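Local coordinates for protein putative metal-dependent hydrolase (Parabacteroides distasonis ATCC 8503, PDB 3KL7) that binds two zinc ions in a metallo-beta-lactamase-like fold and probably acts as a metal-dependent hydrolase, at residues 67-72 with 92-97; 123-128 with 147-152; 162-167 with 186-191; 180-185 with 211-216. All blocks are in the same frame, centred on the assembly; numbering follows the deposited sequence.

Interaction 1: residues 67-72 with 92-97; sequences DIILIT and TEIIAN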
loop_
_atom_site.group_PDB
_atom_site.type_symbol
_atom_site.label_atom_id
_atom_site.label_comp_id
_atom_site.label_asym_id
_atom_site.label_seq_id
_atom_site.Cartn_x
_atom_site.Cartn_y
_atom_site.Cartn_z
ATOM N N ASP A 67 12.147 10.315 3.115
ATOM C CA ASP A 67 11.804 11.548 2.428
ATOM C C ASP A 67 10.284 11.706 2.457
ATOM O O ASP A 67 9.760 12.827 2.492
ATOM C CB ASP A 67 12.295 11.513 0.989
ATOM C CG ASP A 67 13.810 11.600 0.888
ATOM O OD1 ASP A 67 14.351 12.693 1.110
ATOM O OD2 ASP A 67 14.457 10.567 0.580
ATOM N N ILE A 68 9.586 10.578 2.455
ATOM C CA ILE A 68 8.143 10.570 2.432
ATOM C C ILE A 68 7.596 9.448 3.274
ATOM O O ILE A 68 8.105 8.328 3.210
ATOM C CB ILE A 68 7.610 10.385 0.985
ATOM C CG1 ILE A 68 8.118 11.531 0.094
ATOM C CG2 ILE A 68 6.052 10.331 0.975
ATOM C CD1 ILE A 68 7.763 11.359 -1.360
ATOM N N ILE A 69 6.546 9.747 4.066
ATOM C CA ILE A 69 5.802 8.718 4.803
ATOM C C ILE A 69 4.347 8.760 4.382
ATOM O O ILE A 69 3.680 9.791 4.489
ATOM C CB ILE A 69 5.916 8.900 6.358
ATOM C CG1 ILE A 69 7.412 8.875 6.788
ATOM C CG2 ILE A 69 5.061 7.782 7.124
ATOM C CD1 ILE A 69 7.661 9.281 8.214
ATOM N N LEU A 70 3.869 7.637 3.876
ATOM C CA LEU A 70 2.488 7.488 3.432
ATOM C C LEU A 70 1.693 6.709 4.487
ATOM O O LEU A 70 2.063 5.590 4.826
ATOM C CB LEU A 70 2.451 6.659 2.148
ATOM C CG LEU A 70 2.203 7.316 0.831
ATOM C CD1 LEU A 70 0.931 8.187 0.888
ATOM C CD2 LEU A 70 3.409 8.130 0.438
ATOM N N ILE A 71 0.605 7.275 4.971
ATOM C CA ILE A 71 -0.314 6.525 5.838
ATOM C C ILE A 71 -1.650 6.284 5.138
ATOM O O ILE A 71 -2.306 7.238 4.687
ATOM C CB ILE A 71 -0.590 7.246 7.157
ATOM C CG1 ILE A 71 0.715 7.640 7.838
ATOM C CG2 ILE A 71 -1.437 6.348 8.077
ATOM C CD1 ILE A 71 1.704 6.493 7.982
ATOM N N THR A 72 -2.059 5.012 5.047
ATOM C CA THR A 72 -3.365 4.650 4.425
ATOM C C THR A 72 -4.558 4.921 5.371
ATOM O O THR A 72 -5.598 5.453 4.941
ATOM C CB THR A 72 -3.401 3.173 4.034
ATOM O OG1 THR A 72 -3.142 2.369 5.190
ATOM C CG2 THR A 72 -2.368 2.867 2.946
ATOM N N THR A 92 11.064 15.555 6.052
ATOM C CA THR A 92 10.156 14.490 5.667
ATOM C C THR A 92 8.742 15.045 5.424
ATOM O O THR A 92 8.264 15.813 6.190
ATOM C CB THR A 92 10.044 13.417 6.773
ATOM O OG1 THR A 92 11.296 12.765 6.947
ATOM C CG2 THR A 92 8.992 12.387 6.415
ATOM N N GLU A 93 8.104 14.639 4.333
ATOM C CA GLU A 93 6.692 14.995 4.096
ATOM C C GLU A 93 5.822 13.783 4.378
ATOM O O GLU A 93 5.998 12.721 3.768
ATOM C CB GLU A 93 6.463 15.479 2.646
ATOM C CG GLU A 93 4.986 15.960 2.353
ATOM C CD GLU A 93 4.652 17.327 2.986
ATOM O OE1 GLU A 93 4.944 18.371 2.349
ATOM O OE2 GLU A 93 4.085 17.352 4.116
ATOM N N ILE A 94 4.883 13.943 5.311
ATOM C CA ILE A 94 3.921 12.884 5.640
ATOM C C ILE A 94 2.645 13.125 4.809
ATOM O O ILE A 94 2.101 14.223 4.830
ATOM C CB ILE A 94 3.576 12.908 7.153
ATOM C CG1 ILE A 94 4.849 12.669 7.982
ATOM C CG2 ILE A 94 2.491 11.853 7.491
ATOM C CD1 ILE A 94 4.665 12.855 9.491
ATOM N N ILE A 95 2.207 12.111 4.052
ATOM C CA ILE A 95 0.946 12.186 3.278
ATOM C C ILE A 95 -0.027 11.142 3.857
ATOM O O ILE A 95 0.310 9.966 3.926
ATOM C CB ILE A 95 1.166 11.891 1.729
ATOM C CG1 ILE A 95 1.955 13.031 1.051
ATOM C CG2 ILE A 95 -0.182 11.803 1.000
ATOM C CD1 ILE A 95 3.406 13.142 1.478
ATOM N N ALA A 96 -1.223 11.570 4.277
ATOM C CA ALA A 96 -2.119 10.676 5.049
ATOM C C ALA A 96 -3.604 10.969 4.803
ATOM O O ALA A 96 -3.955 11.998 4.236
ATOM C CB ALA A 96 -1.807 10.796 6.547
ATOM N N ASN A 97 -4.471 10.048 5.223
ATOM C CA ASN A 97 -5.893 10.319 5.229
ATOM C C ASN A 97 -6.174 11.288 6.357
ATOM O O ASN A 97 -5.344 11.483 7.216
ATOM C CB ASN A 97 -6.727 9.020 5.364
ATOM C CG ASN A 97 -6.589 8.362 6.736
ATOM O OD1 ASN A 97 -5.519 8.391 7.342
ATOM N ND2 ASN A 97 -7.696 7.753 7.231
#
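Ile95 overlaps two side chains of 67-72 at once, running beside Leu70 with both pointing the same way and sending its far end slantwise over Ile68. Its CG2 branch lies 3.8 Å from Leu70 CD1, while its CD1 reaches Ile68 CG2 at 3.9 Å. Leu70 has an unusual first torsion, chi1 -105°, which swings CD1 over the neighbouring strand and brings it 3.6 Å from Ile95 O. On the other face of the sheet, Ile69 lays CG1 and CD1 over the methyl of Thr92, CD1 to CG2 being 3.8 Å. Farther along, the CB atoms of Ile71 and Ala96 meet at the same separation. Strands 68-71 and 93-96 are neighbouring parallel strands, crossing at only 15°, and with helix 81-87 they form a beta-alpha-beta unit of the first sheet of the metallo-beta-lactamase fold. The helix covers the face carrying Ile69 and Ile94; Tyr148 of the opposing sheet packs on Leu70. Four backbone bonds join the strands, and the amide of Ile95 approaches Ile69 O almost head-on at 2.8 Å, with a C=O...N angle of 166°. Beyond the pairing, the carboxamide carbon of Asn97 packs against Thr72 O, while its OD1 is bonded to Ser100 at the start of helix 98-104. Thr72 itself bonds Asp52 and lies next to the zinc ligand His73.

Interaction 2: residues 123-128 with 147-152; sequences KIEAVP and GYILTF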
loop_
_atom_site.group_PDB
_atom_site.type_symbol
_atom_site.label_atom_id
_atom_site.label_comp_id
_atom_site.label_asym_id
_atom_site.label_seq_id
_atom_site.Cartn_x
_atom_site.Cartn_y
_atom_site.Cartn_z
ATOM N N LYS A 123 4.049 10.867 -8.352
ATOM C CA LYS A 123 2.677 11.338 -8.354
ATOM C C LYS A 123 1.896 10.444 -7.446
ATOM O O LYS A 123 2.116 9.237 -7.430
ATOM C CB LYS A 123 2.087 11.303 -9.780
ATOM C CG LYS A 123 0.600 11.648 -9.852
ATOM C CD LYS A 123 0.111 11.794 -11.298
ATOM C CE LYS A 123 -0.033 10.430 -11.979
ATOM N NZ LYS A 123 -0.742 10.518 -13.280
ATOM N N ILE A 124 0.994 11.033 -6.661
ATOM C CA ILE A 124 0.132 10.257 -5.764
ATOM C C ILE A 124 -1.319 10.474 -6.121
ATOM O O ILE A 124 -1.753 11.600 -6.315
ATOM C CB ILE A 124 0.293 10.677 -4.261
ATOM C CG1 ILE A 124 1.757 10.773 -3.854
ATOM C CG2 ILE A 124 -0.405 9.700 -3.372
ATOM C CD1 ILE A 124 1.956 11.328 -2.416
ATOM N N GLU A 125 -2.074 9.388 -6.187
ATOM C CA GLU A 125 -3.517 9.475 -6.279
ATOM C C GLU A 125 -4.115 8.695 -5.126
ATOM O O GLU A 125 -3.720 7.576 -4.869
ATOM C CB GLU A 125 -4.005 8.923 -7.644
ATOM C CG GLU A 125 -3.309 9.594 -8.835
ATOM C CD GLU A 125 -3.494 8.849 -10.136
ATOM O OE1 GLU A 125 -4.569 9.008 -10.765
ATOM O OE2 GLU A 125 -2.544 8.118 -10.544
ATOM N N ALA A 126 -5.053 9.305 -4.417
ATOM C CA ALA A 126 -5.753 8.629 -3.346
ATOM C C ALA A 126 -7.061 8.029 -3.875
ATOM O O ALA A 126 -7.884 8.717 -4.518
ATOM C CB ALA A 126 -6.037 9.603 -2.156
ATOM N N VAL A 127 -7.246 6.755 -3.603
ATOM C CA VAL A 127 -8.394 6.036 -4.080
ATOM C C VAL A 127 -9.102 5.396 -2.868
ATOM O O VAL A 127 -8.528 5.321 -1.790
ATOM C CB VAL A 127 -7.979 4.962 -5.124
ATOM C CG1 VAL A 127 -7.499 5.645 -6.446
ATOM C CG2 VAL A 127 -6.888 4.046 -4.553
ATOM N N PRO A 128 -10.357 4.959 -3.045
ATOM C CA PRO A 128 -11.083 4.414 -1.918
ATOM C C PRO A 128 -10.528 3.082 -1.416
ATOM O O PRO A 128 -9.893 2.336 -2.165
ATOM C CB PRO A 128 -12.519 4.237 -2.468
ATOM C CG PRO A 128 -12.568 5.037 -3.705
ATOM C CD PRO A 128 -11.192 5.033 -4.251
ATOM N N GLY A 147 -6.581 4.141 -0.283
ATOM C CA GLY A 147 -5.522 3.419 -0.981
ATOM C C GLY A 147 -4.755 4.500 -1.755
ATOM O O GLY A 147 -5.244 5.626 -1.854
ATOM N N TYR A 148 -3.562 4.159 -2.286
ATOM C CA TYR A 148 -2.732 5.110 -3.078
ATOM C C TYR A 148 -2.212 4.485 -4.353
ATOM O O TYR A 148 -1.854 3.338 -4.368
ATOM C CB TYR A 148 -1.521 5.596 -2.264
ATOM C CG TYR A 148 -1.909 6.297 -1.028
ATOM C CD1 TYR A 148 -2.535 7.538 -1.084
ATOM C CD2 TYR A 148 -1.690 5.723 0.217
ATOM C CE1 TYR A 148 -2.914 8.188 0.064
ATOM C CE2 TYR A 148 -2.068 6.360 1.357
ATOM C CZ TYR A 148 -2.687 7.600 1.282
ATOM O OH TYR A 148 -3.079 8.245 2.439
ATOM N N ILE A 149 -2.188 5.271 -5.431
ATOM C CA ILE A 149 -1.488 4.891 -6.639
ATOM C C ILE A 149 -0.291 5.820 -6.720
ATOM O O ILE A 149 -0.446 7.047 -6.734
ATOM C CB ILE A 149 -2.359 5.070 -7.930
ATOM C CG1 ILE A 149 -3.722 4.413 -7.781
ATOM C CG2 ILE A 149 -1.642 4.506 -9.147
ATOM C CD1 ILE A 149 -4.647 4.679 -8.981
ATOM N N LEU A 150 0.893 5.228 -6.758
ATOM C CA LEU A 150 2.132 5.951 -6.798
ATOM C C LEU A 150 2.729 5.754 -8.137
ATOM O O LEU A 150 2.913 4.614 -8.573
ATOM C CB LEU A 150 3.081 5.403 -5.737
ATOM C CG LEU A 150 2.477 5.376 -4.352
ATOM C CD1 LEU A 150 3.441 4.733 -3.363
ATOM C CD2 LEU A 150 2.115 6.795 -3.942
ATOM N N THR A 151 3.033 6.845 -8.820
ATOM C CA THR A 151 3.582 6.764 -10.158
ATOM C C THR A 151 5.027 7.283 -10.172
ATOM O O THR A 151 5.285 8.401 -9.781
ATOM C CB THR A 151 2.716 7.559 -11.171
ATOM O OG1 THR A 151 1.339 7.106 -11.096
ATOM C CG2 THR A 151 3.256 7.375 -12.610
ATOM N N PHE A 152 5.961 6.417 -10.590
ATOM C CA PHE A 152 7.359 6.780 -10.761
ATOM C C PHE A 152 7.708 6.624 -12.256
ATOM O O PHE A 152 7.756 5.514 -12.758
ATOM C CB PHE A 152 8.263 5.838 -9.961
ATOM C CG PHE A 152 7.840 5.628 -8.527
ATOM C CD1 PHE A 152 6.911 4.641 -8.196
ATOM C CD2 PHE A 152 8.387 6.390 -7.512
ATOM C CE1 PHE A 152 6.537 4.433 -6.861
ATOM C CE2 PHE A 152 8.006 6.197 -6.175
ATOM C CZ PHE A 152 7.094 5.216 -5.852
HETATM O O HOH W 1 -0.213 8.121 -9.237
#
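Ile124 fits its CG2 methyl between two side chains of 147-152, lying 3.8 Å from Tyr148 CD1 and 3.9 Å from Leu150 CD2. Chi1 of -48° places CG1 beside the backbone N and leaves CG2 anti to it; this methyl meets the tyrosine ring obliquely, whereas Glu125 O sits at the ring's edge, near its plane. Ala126 touches the same ring with CB, 4.1 Å from CE1, and Tyr148 runs along this face to extend its OH to Ile71 O. Strands 123-128 and 147-152 are antiparallel neighbours in the second sheet of the alpha-beta-beta-alpha sandwich, joined by a long connection and by six backbone hydrogen bonds. On the reverse face, Gly147 leaves a dip, and Val127 leans into it with CG2 3.5 Å from Gly147 O. The valine's other methyl crosses Ile149 at about a right angle, CG1 to CD1 being 3.9 Å. Next in line, the Glu125 carboxylate slants across Ile149, and a water 2.7 Å from Glu125 OE2 also bonds Ile149 O and, at 2.6 Å, Thr151 OG1. Glu125 is also salt-bridged to Arg156. Last in this row, the bent Lys123 chain runs alongside Thr151, CE 3.7 Å from OG1.

Interaction 3: residues 162-167 with 186-191; sequences DTEDIP and YTMTVS. With ZN (zinc ion), chain C; ZN (zinc ion), chain D.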
loop_
_atom_site.group_PDB
_atom_site.type_symbol
_atom_site.label_atom_id
_atom_site.label_comp_id
_atom_site.label_asym_id
_atom_site.label_seq_id
_atom_site.Cartn_x
_atom_site.Cartn_y
_atom_site.Cartn_z
ATOM N N ASP A 162 -6.398 -1.138 3.495
ATOM C CA ASP A 162 -7.383 -2.131 3.980
ATOM C C ASP A 162 -8.749 -1.941 3.303
ATOM O O ASP A 162 -9.409 -0.935 3.497
ATOM C CB ASP A 162 -7.513 -2.069 5.511
ATOM C CG ASP A 162 -6.313 -2.710 6.229
ATOM O OD1 ASP A 162 -5.399 -3.256 5.527
ATOM O OD2 ASP A 162 -6.284 -2.690 7.475
ATOM N N THR A 163 -9.148 -2.936 2.498
ATOM C CA THR A 163 -10.350 -2.835 1.677
ATOM C C THR A 163 -10.882 -4.222 1.313
ATOM O O THR A 163 -10.224 -5.220 1.515
ATOM C CB THR A 163 -10.043 -2.066 0.386
ATOM O OG1 THR A 163 -11.239 -1.934 -0.418
ATOM C CG2 THR A 163 -8.940 -2.782 -0.416
ATOM N N GLU A 164 -12.082 -4.270 0.790
ATOM C CA GLU A 164 -12.592 -5.484 0.179
ATOM C C GLU A 164 -12.617 -5.270 -1.337
ATOM O O GLU A 164 -12.070 -4.267 -1.839
ATOM C CB GLU A 164 -13.991 -5.852 0.769
ATOM C CG GLU A 164 -13.877 -6.701 2.067
ATOM C CD GLU A 164 -15.211 -7.019 2.713
ATOM O OE1 GLU A 164 -15.803 -6.102 3.328
ATOM O OE2 GLU A 164 -15.655 -8.210 2.629
ATOM N N ASP A 165 -13.216 -6.202 -2.075
ATOM C CA ASP A 165 -13.240 -6.112 -3.544
ATOM C C ASP A 165 -14.266 -5.093 -3.994
ATOM O O ASP A 165 -15.312 -5.439 -4.547
ATOM C CB ASP A 165 -13.526 -7.483 -4.173
ATOM C CG ASP A 165 -14.798 -8.140 -3.610
ATOM O OD1 ASP A 165 -15.021 -8.055 -2.386
ATOM O OD2 ASP A 165 -15.560 -8.745 -4.400
ATOM N N ILE A 166 -13.953 -3.829 -3.775
ATOM C CA ILE A 166 -14.902 -2.751 -4.026
ATOM C C ILE A 166 -15.037 -2.478 -5.524
ATOM O O ILE A 166 -14.100 -2.745 -6.288
ATOM C CB ILE A 166 -14.491 -1.466 -3.272
ATOM C CG1 ILE A 166 -13.074 -0.989 -3.703
ATOM C CG2 ILE A 166 -14.539 -1.702 -1.795
ATOM C CD1 ILE A 166 -12.728 0.400 -3.197
ATOM N N PRO A 167 -16.217 -1.945 -5.956
ATOM C CA PRO A 167 -16.499 -1.726 -7.389
ATOM C C PRO A 167 -15.619 -0.669 -8.045
ATOM O O PRO A 167 -15.483 -0.658 -9.272
ATOM C CB PRO A 167 -17.985 -1.284 -7.405
ATOM C CG PRO A 167 -18.241 -0.744 -6.078
ATOM C CD PRO A 167 -17.353 -1.525 -5.110
ATOM N N TYR A 186 -10.931 -8.642 8.464
ATOM C CA TYR A 186 -10.699 -7.218 8.248
ATOM C C TYR A 186 -10.672 -6.800 6.762
ATOM O O TYR A 186 -11.170 -5.750 6.413
ATOM C CB TYR A 186 -9.389 -6.807 8.941
ATOM C CG TYR A 186 -9.342 -7.238 10.384
ATOM C CD1 TYR A 186 -10.177 -6.653 11.327
ATOM C CD2 TYR A 186 -8.501 -8.255 10.800
ATOM C CE1 TYR A 186 -10.158 -7.059 12.659
ATOM C CE2 TYR A 186 -8.475 -8.672 12.152
ATOM C CZ TYR A 186 -9.303 -8.067 13.054
ATOM O OH TYR A 186 -9.291 -8.455 14.370
ATOM N N THR A 187 -10.081 -7.631 5.902
ATOM C CA THR A 187 -9.979 -7.304 4.497
ATOM C C THR A 187 -10.509 -8.468 3.633
ATOM O O THR A 187 -11.656 -8.890 3.824
ATOM C CB THR A 187 -8.543 -6.843 4.115
ATOM O OG1 THR A 187 -7.613 -7.922 4.265
ATOM C CG2 THR A 187 -8.111 -5.679 4.995
HETATM N N MSE A 188 -9.700 -8.995 2.718
HETATM C CA MSE A 188 -10.214 -9.920 1.687
HETATM C C MSE A 188 -9.883 -11.418 1.912
HETATM O O MSE A 188 -8.802 -11.778 2.458
HETATM C CB MSE A 188 -9.704 -9.492 0.289
HETATM C CG MSE A 188 -10.458 -8.305 -0.290
HETATM SE SE MSE A 188 -9.954 -7.811 -2.093
HETATM C CE MSE A 188 -8.354 -6.841 -1.623
ATOM N N THR A 189 -10.810 -12.280 1.477
ATOM C CA THR A 189 -10.535 -13.715 1.347
ATOM C C THR A 189 -9.803 -13.925 0.042
ATOM O O THR A 189 -9.655 -12.986 -0.759
ATOM C CB THR A 189 -11.814 -14.552 1.289
ATOM O OG1 THR A 189 -12.515 -14.250 0.070
ATOM C CG2 THR A 189 -12.726 -14.280 2.528
ATOM N N VAL A 190 -9.343 -15.148 -0.192
ATOM C CA VAL A 190 -8.558 -15.440 -1.394
ATOM C C VAL A 190 -9.405 -15.217 -2.634
ATOM O O VAL A 190 -8.941 -14.622 -3.608
ATOM C CB VAL A 190 -7.988 -16.869 -1.355
ATOM C CG1 VAL A 190 -7.467 -17.288 -2.724
ATOM C CG2 VAL A 190 -6.878 -16.967 -0.268
ATOM N N SER A 191 -10.656 -15.662 -2.588
ATOM C CA SER A 191 -11.568 -15.495 -3.715
ATOM C C SER A 191 -11.867 -14.039 -4.005
ATOM O O SER A 191 -11.933 -13.646 -5.163
ATOM C CB SER A 191 -12.849 -16.262 -3.497
ATOM O OG SER A 191 -12.629 -17.643 -3.704
HETATM ZN ZN ZN C . -7.378 -1.546 9.138
HETATM ZN ZN ZN D . -4.885 -3.435 8.839
HETATM O O HOH W 2 -5.844 -2.279 10.265
#
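Met188, present as selenomethionine, lays its side chain along the backbone of 163-165. From CB, chi1 of -78° sets CG beside the backbone N and brings it 3.6 Å from Glu164 CA, also touching Thr163 O. The chain continues extended to selenium, which lies 3.6 Å from Asp165 N and close to the carbonyl carbon of Glu164. A bend at the last torsion (chi3 -80°) folds the terminal CE back toward Thr163, 4.3 Å from its CG2. Leu180, Pro181 and Ala196 also touch this side chain, which therefore fills the angle between strand 177-181, helix 190-200 and the loop. Its neighbour Thr187 has CB 3.5 Å from Thr163 O, and Glu164 CG packs 3.6 Å from Thr187 O. Past that point the glutamate's carboxylate turns to Thr132, Thr133 and Gln192, while Asp165 is salt-bridged to Lys195. The methyl of Thr187 crosses Asp162 obliquely, CG2 lying 3.7 Å from OD1. The other carboxylate oxygen, Asp162 OD2, bridges the two metals, at 2.3 Å from the zinc of chain C and 2.1 Å from that of chain D, and a water bridges them as well. His73, His75 and His140 serve one zinc, and Asp77, His78 and His209 the other. Thus the contact is van der Waals, side-chain carbon and selenium lying against backbone atoms, with a methyl beside the non-bridging oxygen, while the other oxygen is given over to metal. A shared aspartate plus a bridging water is the dinuclear arrangement of metallo-beta-lactamase-fold hydrolases, where such a water probably supplies the nucleophile.

Interaction 4: residues 180-185 with 211-216; sequences LPVNQP and GDTKIG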
loop_
_atom_site.group_PDB
_atom_site.type_symbol
_atom_site.label_atom_id
_atom_site.label_comp_id
_atom_site.label_asym_id
_atom_site.label_seq_id
_atom_site.Cartn_x
_atom_site.Cartn_y
_atom_site.Cartn_z
ATOM N N LEU A 180 -2.629 -6.029 -2.677
ATOM C CA LEU A 180 -3.991 -6.233 -2.148
ATOM C C LEU A 180 -3.945 -6.971 -0.809
ATOM O O LEU A 180 -3.140 -7.917 -0.637
ATOM C CB LEU A 180 -4.824 -7.045 -3.140
ATOM C CG LEU A 180 -5.034 -6.357 -4.475
ATOM C CD1 LEU A 180 -5.831 -7.269 -5.456
ATOM C CD2 LEU A 180 -5.735 -4.999 -4.262
ATOM N N PRO A 181 -4.806 -6.549 0.154
ATOM C CA PRO A 181 -4.900 -7.136 1.505
ATOM C C PRO A 181 -5.785 -8.361 1.572
ATOM O O PRO A 181 -6.923 -8.322 1.114
ATOM C CB PRO A 181 -5.533 -6.008 2.322
ATOM C CG PRO A 181 -6.368 -5.301 1.356
ATOM C CD PRO A 181 -5.578 -5.299 0.070
ATOM N N VAL A 182 -5.271 -9.433 2.176
ATOM C CA VAL A 182 -5.935 -10.710 2.156
ATOM C C VAL A 182 -5.922 -11.363 3.555
ATOM O O VAL A 182 -5.247 -12.394 3.778
ATOM C CB VAL A 182 -5.250 -11.676 1.115
ATOM C CG1 VAL A 182 -6.118 -12.870 0.841
ATOM C CG2 VAL A 182 -4.896 -10.911 -0.229
ATOM N N ASN A 183 -6.652 -10.764 4.498
ATOM C CA ASN A 183 -6.866 -11.393 5.793
ATOM C C ASN A 183 -8.306 -11.248 6.256
ATOM O O ASN A 183 -9.032 -10.418 5.749
ATOM C CB ASN A 183 -5.867 -10.880 6.861
ATOM C CG ASN A 183 -6.133 -9.458 7.291
ATOM O OD1 ASN A 183 -6.673 -8.647 6.534
ATOM N ND2 ASN A 183 -5.739 -9.139 8.494
ATOM N N GLN A 184 -8.708 -12.082 7.211
ATOM C CA GLN A 184 -10.058 -12.080 7.681
ATOM C C GLN A 184 -10.135 -11.830 9.199
ATOM O O GLN A 184 -9.260 -12.251 9.936
ATOM C CB GLN A 184 -10.741 -13.397 7.314
ATOM C CG GLN A 184 -11.136 -13.461 5.825
ATOM C CD GLN A 184 -12.304 -12.538 5.495
ATOM O OE1 GLN A 184 -13.465 -12.852 5.823
ATOM N NE2 GLN A 184 -12.013 -11.388 4.852
ATOM N N PRO A 185 -11.199 -11.125 9.659
ATOM C CA PRO A 185 -12.313 -10.620 8.847
ATOM C C PRO A 185 -12.107 -9.187 8.287
ATOM O O PRO A 185 -13.018 -8.618 7.693
ATOM C CB PRO A 185 -13.461 -10.627 9.830
ATOM C CG PRO A 185 -12.797 -10.323 11.174
ATOM C CD PRO A 185 -11.378 -10.814 11.091
ATOM N N GLY A 211 -1.900 -11.958 7.168
ATOM C CA GLY A 211 -1.937 -12.707 8.440
ATOM C C GLY A 211 -1.652 -14.188 8.288
ATOM O O GLY A 211 -0.669 -14.572 7.677
ATOM N N ASP A 212 -2.535 -15.026 8.852
ATOM C CA ASP A 212 -2.383 -16.493 8.778
ATOM C C ASP A 212 -3.037 -17.120 7.532
ATOM O O ASP A 212 -3.124 -18.329 7.436
ATOM C CB ASP A 212 -2.990 -17.153 10.019
ATOM C CG ASP A 212 -2.430 -16.631 11.284
ATOM O OD1 ASP A 212 -1.169 -16.575 11.409
ATOM O OD2 ASP A 212 -3.242 -16.290 12.181
ATOM N N THR A 213 -3.511 -16.304 6.601
ATOM C CA THR A 213 -4.098 -16.833 5.370
ATOM C C THR A 213 -3.092 -17.711 4.665
ATOM O O THR A 213 -1.913 -17.359 4.558
ATOM C CB THR A 213 -4.522 -15.697 4.349
ATOM O OG1 THR A 213 -5.335 -14.719 5.002
ATOM C CG2 THR A 213 -5.290 -16.292 3.161
ATOM N N LYS A 214 -3.566 -18.860 4.181
ATOM C CA LYS A 214 -2.780 -19.731 3.332
ATOM C C LYS A 214 -2.780 -19.150 1.924
ATOM O O LYS A 214 -3.605 -19.511 1.054
ATOM C CB LYS A 214 -3.338 -21.121 3.384
ATOM C CG LYS A 214 -3.097 -21.747 4.746
ATOM C CD LYS A 214 -3.753 -23.096 4.917
ATOM C CE LYS A 214 -3.645 -23.556 6.354
ATOM N NZ LYS A 214 -2.268 -23.304 6.894
ATOM N N ILE A 215 -1.851 -18.230 1.711
ATOM C CA ILE A 215 -1.934 -17.307 0.602
ATOM C C ILE A 215 -1.604 -17.975 -0.748
ATOM O O ILE A 215 -2.028 -17.495 -1.811
ATOM C CB ILE A 215 -1.028 -16.074 0.860
ATOM C CG1 ILE A 215 -1.519 -14.858 0.056
ATOM C CG2 ILE A 215 0.469 -16.421 0.556
ATOM C CD1 ILE A 215 -3.017 -14.538 0.227
ATOM N N GLY A 216 -0.877 -19.091 -0.700
ATOM C CA GLY A 216 -0.533 -19.843 -1.903
ATOM C C GLY A 216 -1.724 -20.113 -2.813
ATOM O O GLY A 216 -1.574 -20.238 -4.020
HETATM O O HOH W 3 -6.706 -14.201 7.402
#
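The planar peptide group joining Val182 to Asn183 turns its oxygen toward Thr213, whose OG1 lies 2.6 Å from Val182 O, tilted from the peptide plane. The hydroxyl's single proton could serve this carbonyl or Tyr210 O. The carboxamide of Asn183 is directed elsewhere: its OD1 is bonded to Thr187 and more weakly to the zinc ligand His209, leaving CB to face Gly211 N at 4.1 Å. Gln184's carboxamide curls back, with NE2 above the carbonyl plane of Asn183 and 3.3 Å from its O, the bond bent to 137°. A water accepts from Gln184 N at 2.9 Å and donates to Thr213 OG1 at 2.8 Å, tying the two loops together a second time. Next to these polar groups, Val182 meets Ile215 at about a right angle, and Ile215 CD1 comes 3.6 Å from Val182 CG1. The valine's chi1 of -166° sets that methyl opposite the backbone N, facing the isoleucine; Pro207 touches both side chains. These loops leave the C-terminal ends of the neighbouring parallel strands 177-181 and 204-208, at the rim of the sandwich where metallo-beta-lactamase folds gather their metal ligands, here His209 with Asn183 as a second-shell neighbour.

In the fold
Interactions 1 and 2 lie in the two opposing sheets of the sandwich, their centres about 12 Å apart, and are joined where Tyr148 OH comes 2.6 Å from Ile71 O, probably as a hydrogen bond. Interactions 3 and 4 lie mostly in loops at the end of the second sheet, with centres about 10 Å apart; Met188 N lies 3.3 Å from Pro181 O, and their segments alternate along the chain. A packing contact of 3.6 Å between Pro128 O and Ile166 CD1 links interaction 2 to interaction 3. The zinc pair is held directly by Asp162 of interaction 3, while 67-72 leads into His73 and Asn183 of interaction 4 stands beside His209.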